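Local coordinates for diacylglycerol O-acyltransferase (Marinobacter hydrocarbonoclasticus, PDB 6CHJ), which probably transfers an acyl group from acyl-CoA to diacylglycerol, forming triacylglycerol, as a wax ester synthase/diacylglycerol acyltransferase, at residues 269-274 / 323-328. Residues are numbered along the deposited sequence; the frame is centred on the assembly and turned at random.
Sequences MCAAAL and GERLLK
Ala-271 and Ala-272 receive the side chain of Arg-325 in a helix–helix contact of the second half of this CoA-dependent acyltransferase fold, where helix 262-280 meets helix 322-338. The pair illustrates how one long side chain can bridge two helices whose backbones stay apart: the nearest CA atoms, those of Ala-271 and Arg-325, are 8.1 Å from each other, and no hydrogen bond crosses between the segments. Met-269 turns from the interface and is buried against Phe-423 of strand 420-428 and Leu-446 of helix 437-453. At Ala-271 the methyl points at the partner helix and meets the aliphatic part of the arginine, with CB 4.1 Å from Arg-325 CD. Ala-272 takes the polar end: its CB lies 3.6 Å from Arg-325 NH1, set obliquely to the guanidinium plane. The arginine reaches both methyls because its chain leaves its helix extended, CG anti to the backbone N (chi1 -154°), and then bends at chi3 (-46°), which turns the guanidinium across helix 262-280, from the Ala-271 methyl to that of Ala-272. Ala-273, on another side of the helix, packs against Tyr-441 and Leu-442 of helix 437-453. The arginine NE is held outside the two segments by the carbonyl O of Val-319, which ties the group to the residues just ahead of its own helix, while NH2 comes close to the like-charged NE of Arg-275. Beyond the CB contact, Arg-325 NH1 also stands 3.8 Å from Ala-272 CA.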
loop_
_atom_site.group_PDB
_atom_site.type_symbol
_atom_site.label_atom_id
_atom_site.label_comp_id
_atom_site.label_asym_id
_atom_site.label_seq_id
_atom_site.Cartn_x
_atom_site.Cartn_y
_atom_site.Cartn_z
ATOM N N MET B 269 17.498 -13.341 -24.614
ATOM C CA MET B 269 16.610 -14.015 -23.670
ATOM C C MET B 269 15.328 -13.217 -23.463
ATOM O O MET B 269 14.234 -13.794 -23.471
ATOM C CB MET B 269 17.312 -14.255 -22.340
ATOM C CG MET B 269 18.260 -15.456 -22.358
ATOM S SD MET B 269 19.336 -15.378 -20.921
ATOM C CE MET B 269 18.154 -15.665 -19.590
ATOM N N CYS B 270 15.444 -11.882 -23.333
ATOM C CA CYS B 270 14.247 -11.044 -23.221
ATOM C C CYS B 270 13.406 -11.095 -24.496
ATOM O O CYS B 270 12.183 -11.274 -24.431
ATOM C CB CYS B 270 14.622 -9.597 -22.879
ATOM S SG CYS B 270 15.526 -9.389 -21.282
ATOM N N ALA B 271 14.039 -10.937 -25.669
ATOM C CA ALA B 271 13.310 -11.066 -26.938
ATOM C C ALA B 271 12.558 -12.397 -27.038
ATOM O O ALA B 271 11.376 -12.427 -27.399
ATOM C CB ALA B 271 14.269 -10.925 -28.118
ATOM N N ALA B 272 13.231 -13.511 -26.730
ATOM C CA ALA B 272 12.567 -14.816 -26.786
ATOM C C ALA B 272 11.397 -14.879 -25.809
ATOM O O ALA B 272 10.268 -15.207 -26.199
ATOM C CB ALA B 272 13.567 -15.945 -26.499
ATOM N N ALA B 273 11.644 -14.538 -24.535
ATOM C CA ALA B 273 10.577 -14.571 -23.532
ATOM C C ALA B 273 9.392 -13.715 -23.956
ATOM O O ALA B 273 8.234 -14.142 -23.844
ATOM C CB ALA B 273 11.107 -14.124 -22.165
ATOM N N LEU B 274 9.660 -12.500 -24.452
ATOM C CA LEU B 274 8.566 -11.626 -24.862
ATOM C C LEU B 274 7.794 -12.238 -26.014
ATOM O O LEU B 274 6.562 -12.126 -26.080
ATOM C CB LEU B 274 9.104 -10.254 -25.269
ATOM C CG LEU B 274 9.432 -9.255 -24.159
ATOM C CD1 LEU B 274 10.291 -8.138 -24.710
ATOM C CD2 LEU B 274 8.144 -8.703 -23.501
ATOM N N GLY B 323 18.918 -18.744 -33.028
ATOM C CA GLY B 323 20.212 -18.243 -33.477
ATOM C C GLY B 323 20.082 -17.070 -34.433
ATOM O O GLY B 323 20.860 -16.118 -34.377
ATOM N N GLU B 324 19.091 -17.118 -35.312
ATOM C CA GLU B 324 18.819 -15.985 -36.185
ATOM C C GLU B 324 18.467 -14.736 -35.370
ATOM O O GLU B 324 19.012 -13.645 -35.606
ATOM C CB GLU B 324 17.690 -16.361 -37.141
ATOM C CG GLU B 324 17.586 -15.485 -38.359
ATOM C CD GLU B 324 16.301 -15.724 -39.111
ATOM O OE1 GLU B 324 15.844 -14.793 -39.821
ATOM O OE2 GLU B 324 15.740 -16.838 -38.978
ATOM N N ARG B 325 17.579 -14.894 -34.375
ATOM C CA ARG B 325 17.144 -13.753 -33.570
ATOM C C ARG B 325 18.291 -13.172 -32.748
ATOM O O ARG B 325 18.473 -11.947 -32.715
ATOM C CB ARG B 325 15.981 -14.148 -32.665
ATOM C CG ARG B 325 15.104 -12.952 -32.303
ATOM C CD ARG B 325 13.950 -13.319 -31.388
ATOM N NE ARG B 325 13.277 -14.524 -31.852
ATOM C CZ ARG B 325 13.323 -15.694 -31.223
ATOM N NH1 ARG B 325 14.019 -15.822 -30.096
ATOM N NH2 ARG B 325 12.678 -16.732 -31.727
ATOM N N LEU B 326 19.092 -14.024 -32.107
ATOM C CA LEU B 326 20.240 -13.508 -31.372
ATOM C C LEU B 326 21.135 -12.645 -32.267
ATOM O O LEU B 326 21.505 -11.529 -31.889
ATOM C CB LEU B 326 21.023 -14.661 -30.757
ATOM C CG LEU B 326 22.429 -14.334 -30.270
ATOM C CD1 LEU B 326 22.387 -13.390 -29.080
ATOM C CD2 LEU B 326 23.173 -15.644 -29.921
ATOM N N LEU B 327 21.456 -13.120 -33.480
ATOM C CA LEU B 327 22.429 -12.401 -34.309
ATOM C C LEU B 327 21.849 -11.132 -34.928
ATOM O O LEU B 327 22.539 -10.105 -34.986
ATOM C CB LEU B 327 22.984 -13.314 -35.403
ATOM C CG LEU B 327 23.577 -14.607 -34.860
ATOM C CD1 LEU B 327 23.667 -15.617 -35.992
ATOM C CD2 LEU B 327 24.923 -14.354 -34.208
ATOM N N LYS B 328 20.594 -11.167 -35.389
ATOM C CA LYS B 328 19.956 -9.919 -35.801
ATOM C C LYS B 328 19.889 -8.920 -34.647
ATOM O O LYS B 328 19.983 -7.709 -34.876
ATOM C CB LYS B 328 18.556 -10.181 -36.361
ATOM C CG LYS B 328 18.532 -11.132 -37.543
ATOM C CD LYS B 328 17.457 -10.751 -38.547
ATOM C CE LYS B 328 17.251 -11.854 -39.581
ATOM N NZ LYS B 328 15.952 -11.708 -40.312
#